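Local coordinates for protein bradyzoite pseudokinase 1 (Toxoplasma gondii, PDB 6M7Z) that regulates membrane ultrastructure of the parasitophorous vacuole as a divergent kinase that lacks the glycine-rich loop, at residues V234-V245 and L266-I277. Numbering follows the deposited sequence.
With EDO (1,2-ethanediol), chain G.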
ATOM      1  N   VAL A 234       2.638  11.378  10.408  1.00 30.23           N
ATOM      2  CA  VAL A 234       2.416  12.720   9.831  1.00 30.86           C
ATOM      3  C   VAL A 234       3.732  13.247   9.243  1.00 29.65           C
ATOM      4  O   VAL A 234       3.738  13.792   8.149  1.00 29.44           O
ATOM      5  CB  VAL A 234       1.843  13.718  10.863  1.00 32.32           C
ATOM      6  CG1 VAL A 234       1.967  15.165  10.388  1.00 32.70           C
ATOM      7  CG2 VAL A 234       0.409  13.396  11.236  1.00 33.57           C
ATOM      8  N   TYR A 235       4.824  13.110   9.997  1.00 30.04           N
ATOM      9  CA  TYR A 235       6.151  13.519   9.538  1.00 30.25           C
ATOM     10  C   TYR A 235       6.468  12.832   8.194  1.00 28.36           C
ATOM     11  O   TYR A 235       6.799  13.500   7.213  1.00 27.68           O
ATOM     12  CB  TYR A 235       7.220  13.220  10.601  1.00 31.51           C
ATOM     13  CG  TYR A 235       8.612  13.596  10.156  1.00 32.34           C
ATOM     14  CD1 TYR A 235       9.117  14.868  10.370  1.00 33.22           C
ATOM     15  CD2 TYR A 235       9.410  12.690   9.471  1.00 32.29           C
ATOM     16  CE1 TYR A 235      10.386  15.223   9.939  1.00 34.34           C
ATOM     17  CE2 TYR A 235      10.670  13.035   9.024  1.00 34.08           C
ATOM     18  CZ  TYR A 235      11.157  14.310   9.243  1.00 34.97           C
ATOM     19  OH  TYR A 235      12.396  14.634   8.773  1.00 37.29           O
ATOM     20  N   SER A 236       6.342  11.501   8.157  1.00 26.88           N
ATOM     21  CA  SER A 236       6.696  10.689   6.973  1.00 25.82           C
ATOM     22  C   SER A 236       5.857  11.099   5.762  1.00 24.91           C
ATOM     23  O   SER A 236       6.357  11.143   4.655  1.00 24.47           O
ATOM     24  CB  SER A 236       6.522   9.206   7.238  1.00 25.50           C
ATOM     25  OG  SER A 236       7.404   8.768   8.256  1.00 26.45           O
ATOM     26  N   LEU A 237       4.567  11.357   5.978  1.00 25.33           N
ATOM     27  CA  LEU A 237       3.682  11.730   4.893  1.00 25.55           C
ATOM     28  C   LEU A 237       4.058  13.139   4.409  1.00 25.94           C
ATOM     29  O   LEU A 237       3.951  13.454   3.213  1.00 25.56           O
ATOM     30  CB  LEU A 237       2.230  11.669   5.362  1.00 26.21           C
ATOM     31  CG  LEU A 237       1.209  12.045   4.291  1.00 27.44           C
ATOM     32  CD1 LEU A 237       1.250  11.049   3.142  1.00 27.17           C
ATOM     33  CD2 LEU A 237      -0.183  12.118   4.878  1.00 28.55           C
ATOM     34  N   GLY A 238       4.491  13.987   5.347  1.00 26.18           N
ATOM     35  CA  GLY A 238       5.020  15.304   5.039  1.00 27.10           C
ATOM     36  C   GLY A 238       6.220  15.219   4.115  1.00 26.63           C
ATOM     37  O   GLY A 238       6.274  15.925   3.107  1.00 27.70           O
ATOM     38  N   VAL A 239       7.153  14.317   4.441  1.00 25.47           N
ATOM     39  CA  VAL A 239       8.336  14.085   3.625  1.00 25.19           C
ATOM     40  C   VAL A 239       7.911  13.612   2.233  1.00 24.56           C
ATOM     41  O   VAL A 239       8.513  13.998   1.239  1.00 24.33           O
ATOM     42  CB  VAL A 239       9.312  13.096   4.302  1.00 24.98           C
ATOM     43  CG1 VAL A 239      10.383  12.589   3.343  1.00 24.71           C
ATOM     44  CG2 VAL A 239       9.931  13.702   5.539  1.00 25.22           C
ATOM     45  N   ALA A 240       6.876  12.776   2.164  1.00 24.48           N
ATOM     46  CA  ALA A 240       6.387  12.290   0.877  1.00 24.73           C
ATOM     47  C   ALA A 240       5.807  13.448   0.048  1.00 25.07           C
ATOM     48  O   ALA A 240       5.961  13.486  -1.172  1.00 25.45           O
ATOM     49  CB  ALA A 240       5.389  11.175   1.093  1.00 24.55           C
ATOM     50  N   PHE A 241       5.124  14.376   0.714  1.00 26.12           N
ATOM     51  CA  PHE A 241       4.559  15.543   0.047  1.00 27.58           C
ATOM     52  C   PHE A 241       5.679  16.439  -0.480  1.00 27.81           C
ATOM     53  O   PHE A 241       5.598  16.947  -1.608  1.00 27.73           O
ATOM     54  CB  PHE A 241       3.633  16.321   0.981  1.00 28.85           C
ATOM     55  CG  PHE A 241       2.282  15.691   1.218  1.00 29.92           C
ATOM     56  CD1 PHE A 241       1.763  14.739   0.368  1.00 29.48           C
ATOM     57  CD2 PHE A 241       1.508  16.097   2.296  1.00 32.42           C
ATOM     58  CE1 PHE A 241       0.546  14.147   0.634  1.00 31.11           C
ATOM     59  CE2 PHE A 241       0.272  15.522   2.545  1.00 31.75           C
ATOM     60  CZ  PHE A 241      -0.204  14.554   1.706  1.00 32.50           C
ATOM     61  N   ARG A 242       6.730  16.603   0.323  1.00 27.83           N
ATOM     62  CA  ARG A 242       7.891  17.366  -0.093  1.00 28.59           C
ATOM     63  C   ARG A 242       8.494  16.717  -1.349  1.00 27.69           C
ATOM     64  O   ARG A 242       8.848  17.416  -2.299  1.00 27.10           O
ATOM     65  CB  ARG A 242       8.897  17.469   1.054  1.00 30.10           C
ATOM     66  CG  ARG A 242      10.150  18.255   0.713  1.00 33.08           C
ATOM     67  CD  ARG A 242       9.933  19.640   0.108  1.00 36.89           C
ATOM     68  NE  ARG A 242       9.153  20.533   0.960  1.00 40.12           N
ATOM     69  CZ  ARG A 242       9.611  21.115   2.076  1.00 48.41           C
ATOM     70  NH1 ARG A 242      10.847  20.891   2.488  1.00 43.19           N
ATOM     71  NH2 ARG A 242       8.807  21.890   2.786  1.00 58.89           N
ATOM     72  N   ASN A 243       8.591  15.382  -1.341  1.00 26.44           N
ATOM     73  CA  ASN A 243       9.116  14.597  -2.443  1.00 26.19           C
ATOM     74  C   ASN A 243       8.275  14.878  -3.687  1.00 26.90           C
ATOM     75  O   ASN A 243       8.811  15.092  -4.781  1.00 26.59           O
ATOM     76  CB  ASN A 243       9.192  13.118  -2.050  1.00 25.95           C
ATOM     77  CG  ASN A 243       9.927  12.215  -3.015  1.00 25.73           C
ATOM     78  OD1 ASN A 243      10.390  12.638  -4.067  1.00 27.04           O
ATOM     79  ND2 ASN A 243       9.983  10.941  -2.685  1.00 25.13           N
ATOM     80  N   LEU A 244       6.950  14.900  -3.498  1.00 28.27           N
ATOM     81  CA  LEU A 244       5.986  15.120  -4.567  1.00 29.57           C
ATOM     82  C   LEU A 244       6.209  16.510  -5.199  1.00 30.67           C
ATOM     83  O   LEU A 244       6.310  16.636  -6.431  1.00 32.63           O
ATOM     84  CB  LEU A 244       4.600  14.961  -3.944  1.00 33.35           C
ATOM     85  CG  LEU A 244       3.362  15.041  -4.827  1.00 39.21           C
ATOM     86  CD1 LEU A 244       3.538  14.279  -6.107  1.00 38.31           C
ATOM     87  CD2 LEU A 244       2.179  14.479  -4.052  1.00 41.88           C
ATOM     88  N   VAL A 245       6.329  17.542  -4.355  1.00 29.89           N
ATOM     89  CA  VAL A 245       6.554  18.910  -4.811  1.00 29.49           C
ATOM     90  C   VAL A 245       7.894  19.021  -5.566  1.00 29.21           C
ATOM     91  O   VAL A 245       7.978  19.699  -6.592  1.00 30.85           O
ATOM     92  CB  VAL A 245       6.489  19.908  -3.635  1.00 31.02           C
ATOM     93  CG1 VAL A 245       7.007  21.279  -4.032  1.00 31.34           C
ATOM     94  CG2 VAL A 245       5.081  20.042  -3.095  1.00 31.64           C
ATOM     95  N   LEU A 266       0.633  23.416  -5.816  1.00 45.90           N
ATOM     96  CA  LEU A 266       2.001  23.032  -5.420  1.00 46.74           C
ATOM     97  C   LEU A 266       2.502  23.923  -4.276  1.00 47.98           C
ATOM     98  O   LEU A 266       3.116  23.419  -3.329  1.00 55.24           O
ATOM     99  CB  LEU A 266       2.953  23.121  -6.615  1.00 45.06           C
ATOM    100  CG  LEU A 266       2.877  21.973  -7.616  1.00 44.48           C
ATOM    101  CD1 LEU A 266       3.708  22.262  -8.862  1.00 44.76           C
ATOM    102  CD2 LEU A 266       3.318  20.669  -6.977  1.00 44.19           C
ATOM    103  N   GLU A 267       2.247  25.230  -4.373  1.00 48.66           N
ATOM    104  CA  GLU A 267       2.721  26.185  -3.375  1.00 51.93           C
ATOM    105  C   GLU A 267       2.017  25.890  -2.040  1.00 45.26           C
ATOM    106  O   GLU A 267       2.654  25.885  -0.980  1.00 44.51           O
ATOM    107  CB  GLU A 267       2.530  27.629  -3.850  1.00 60.53           C
ATOM    108  CG  GLU A 267       3.411  27.996  -5.037  1.00 73.43           C
ATOM    109  CD  GLU A 267       3.105  29.320  -5.730  1.00 85.33           C
ATOM    110  OE1 GLU A 267       2.762  30.292  -5.035  1.00 86.94           O
ATOM    111  OE2 GLU A 267       3.206  29.380  -6.984  1.00 96.52           O
ATOM    112  N   LEU A 268       0.715  25.600  -2.106  1.00 43.26           N
ATOM    113  CA  LEU A 268      -0.079  25.291  -0.912  1.00 42.43           C
ATOM    114  C   LEU A 268       0.389  23.965  -0.283  1.00 44.41           C
ATOM    115  O   LEU A 268       0.510  23.871   0.942  1.00 44.50           O
ATOM    116  CB  LEU A 268      -1.566  25.241  -1.279  1.00 42.56           C
ATOM    117  CG  LEU A 268      -2.222  26.596  -1.562  1.00 46.69           C
ATOM    118  CD1 LEU A 268      -3.665  26.407  -2.013  1.00 45.70           C
ATOM    119  CD2 LEU A 268      -2.144  27.532  -0.350  1.00 46.76           C
ATOM    120  N   LEU A 269       0.672  22.949  -1.115  1.00 41.11           N
ATOM    121  CA  LEU A 269       1.138  21.662  -0.611  1.00 41.20           C
ATOM    122  C   LEU A 269       2.520  21.822   0.049  1.00 40.70           C
ATOM    123  O   LEU A 269       2.784  21.217   1.092  1.00 39.35           O
ATOM    124  CB  LEU A 269       1.187  20.643  -1.748  1.00 41.92           C
ATOM    125  CG  LEU A 269       1.561  19.217  -1.328  1.00 38.88           C
ATOM    126  CD1 LEU A 269       0.700  18.731  -0.170  1.00 40.12           C
ATOM    127  CD2 LEU A 269       1.452  18.250  -2.488  1.00 38.75           C
ATOM    128  N   ASP A 270       3.377  22.667  -0.533  1.00 40.82           N
ATOM    129  CA  ASP A 270       4.707  22.925   0.033  1.00 47.41           C
ATOM    130  C   ASP A 270       4.583  23.514   1.448  1.00 47.04           C
ATOM    131  O   ASP A 270       5.329  23.121   2.347  1.00 43.31           O
ATOM    132  CB  ASP A 270       5.546  23.839  -0.864  1.00 53.35           C
ATOM    133  CG  ASP A 270       7.013  23.436  -0.964  1.00 67.98           C
ATOM    134  OD1 ASP A 270       7.351  22.268  -0.636  1.00 75.45           O
ATOM    135  OD2 ASP A 270       7.807  24.272  -1.423  1.00 83.28           O
ATOM    136  N   LYS A 271       3.636  24.443   1.632  1.00 48.72           N
ATOM    137  CA  LYS A 271       3.384  25.090   2.935  1.00 51.06           C
ATOM    138  C   LYS A 271       2.852  24.060   3.941  1.00 46.19           C
ATOM    139  O   LYS A 271       3.275  24.069   5.102  1.00 45.36           O
ATOM    140  CB  LYS A 271       2.395  26.258   2.803  1.00 57.17           C
ATOM    141  CG  LYS A 271       3.046  27.563   2.345  1.00 63.63           C
ATOM    142  CD  LYS A 271       2.133  28.657   1.849  1.00 69.65           C
ATOM    143  CE  LYS A 271       2.876  29.589   0.905  1.00 73.76           C
ATOM    144  NZ  LYS A 271       2.056  30.751   0.497  1.00 81.81           N
ATOM    145  N   LEU A 272       1.925  23.204   3.490  1.00 38.85           N
ATOM    146  CA  LEU A 272       1.339  22.154   4.329  1.00 41.24           C
ATOM    147  C   LEU A 272       2.439  21.161   4.748  1.00 39.76           C
ATOM    148  O   LEU A 272       2.523  20.763   5.925  1.00 37.13           O
ATOM    149  CB  LEU A 272       0.181  21.470   3.584  1.00 40.86           C
ATOM    150  CG  LEU A 272      -0.357  20.182   4.220  1.00 42.10           C
ATOM    151  CD1 LEU A 272      -0.879  20.452   5.626  1.00 45.32           C
ATOM    152  CD2 LEU A 272      -1.433  19.520   3.354  1.00 40.65           C
ATOM    153  N   SER A 273       3.297  20.777   3.796  1.00 38.65           N
ATOM    154  CA  SER A 273       4.333  19.792   4.081  1.00 39.16           C
ATOM    155  C   SER A 273       5.334  20.355   5.101  1.00 38.94           C
ATOM    156  O   SER A 273       5.815  19.604   5.943  1.00 36.78           O
ATOM    157  CB  SER A 273       5.003  19.298   2.832  1.00 39.95           C
ATOM    158  OG  SER A 273       5.924  20.245   2.333  1.00 52.81           O
ATOM    159  N   GLN A 274       5.603  21.672   5.052  1.00 38.03           N
ATOM    160  CA  GLN A 274       6.542  22.321   5.991  1.00 39.04           C
ATOM    161  C   GLN A 274       6.003  22.222   7.433  1.00 38.19           C
ATOM    162  O   GLN A 274       6.776  22.069   8.382  1.00 34.41           O
ATOM    163  CB  GLN A 274       6.823  23.767   5.571  1.00 43.54           C
ATOM    164  CG  GLN A 274       8.089  24.369   6.177  1.00 48.84           C
ATOM    165  CD  GLN A 274       9.386  23.693   5.774  1.00 54.13           C
ATOM    166  OE1 GLN A 274       9.740  23.600   4.599  1.00 54.35           O
ATOM    167  NE2 GLN A 274      10.137  23.240   6.766  1.00 50.92           N
ATOM    168  N   LYS A 275       4.674  22.292   7.606  1.00 39.14           N
ATOM    169  CA  LYS A 275       4.059  22.125   8.930  1.00 39.17           C
ATOM    170  C   LYS A 275       4.234  20.681   9.410  1.00 39.53           C
ATOM    171  O   LYS A 275       4.502  20.440  10.603  1.00 42.09           O
ATOM    172  CB  LYS A 275       2.571  22.483   8.899  1.00 42.11           C
ATOM    173  CG  LYS A 275       2.271  23.949   8.665  1.00 46.62           C
ATOM    174  CD  LYS A 275       0.793  24.223   8.391  1.00 53.56           C
ATOM    175  CE  LYS A 275       0.537  25.499   7.601  1.00 61.28           C
ATOM    176  NZ  LYS A 275      -0.435  25.311   6.485  1.00 66.43           N
ATOM    177  N   MET A 276       4.077  19.728   8.473  1.00 36.65           N
ATOM    178  CA  MET A 276       4.048  18.300   8.785  1.00 34.85           C
ATOM    179  C   MET A 276       5.451  17.795   9.157  1.00 33.84           C
ATOM    180  O   MET A 276       5.549  16.831   9.908  1.00 33.05           O
ATOM    181  CB  MET A 276       3.484  17.504   7.604  1.00 35.61           C
ATOM    182  CG  MET A 276       2.011  17.766   7.398  1.00 37.36           C
ATOM    183  SD  MET A 276       1.319  17.153   5.844  1.00 34.97           S
ATOM    184  CE  MET A 276       1.211  15.400   6.214  1.00 34.19           C
ATOM    185  N   ILE A 277       6.515  18.463   8.686  1.00 34.50           N
ATOM    186  CA  ILE A 277       7.896  18.012   8.943  1.00 39.31           C
ATOM    187  C   ILE A 277       8.583  18.847  10.034  1.00 42.51           C
ATOM    188  O   ILE A 277       9.817  18.816  10.148  1.00 45.05           O
ATOM    189  CB  ILE A 277       8.736  17.997   7.647  1.00 41.48           C
ATOM    190  CG1 ILE A 277       9.014  19.416   7.127  1.00 39.16           C
ATOM    191  CG2 ILE A 277       8.087  17.076   6.605  1.00 41.35           C
ATOM    192  CD1 ILE A 277       9.757  19.480   5.814  1.00 41.06           C
TER
HETATM  193  C1  EDO G 401      10.310   8.925  -5.848  1.00 43.86           C
HETATM  194  O1  EDO G 401       9.872   8.075  -4.784  1.00 32.41           O
HETATM  195  C2  EDO G 401      11.616   9.580  -5.434  1.00 51.60           C
HETATM  196  O2  EDO G 401      11.758  10.826  -6.116  1.00 49.79           O
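Helical segments 234-245 and 266-276 run nearly antiparallel, at 149°, their axes approaching to 8.1 Å, with Gly238 nearest Ser273 in the backbone. In the kinase fold they belong to the helical C-lobe, where 234-245 corresponds to the helix usually called αF; Phe241 also touches Met153 and Val154 of helix 146-161. Met276 is a knob in the hole formed by Val234, Leu237, Gly238 and Phe241. Met276 CB comes to 3.7 Å from Gly238 CA, which has no side chain in the way, and the methionine chain bends at its last torsion (chi3 76°), bringing CE beside Val234 O and CD2 of Leu237. Met276 SD lies at the edge of the Phe241 ring, 3.7 Å from Phe241 CD2, a Met-aromatic contact. Over a face of the same ring comes Leu269, whose CD1 makes a CH-pi contact 4.0 Å from the Phe241 centroid; the opposite face carries Leu237 O. Ile277, the first residue past the helix, lays CG2 against the backbone of Gly238 and Val239, while Tyr235 turns a ring edge to Ile277 O. Arg242 folds at chi2 and chi3 to reach the second helix. Arg242 NE forms a salt bridge with Asp270 OD1 at 3.0 Å, tilted out of the guanidinium plane and met on the syn side of a carboxylate turned almost perpendicular. Arg242 NH2 donates to Gln274 OE1 at 2.7 Å, from above the amide plane, and more weakly to Ser273 OG. Ser273 OG in turn donates to Asp270 O of its own helix at 2.9 Å.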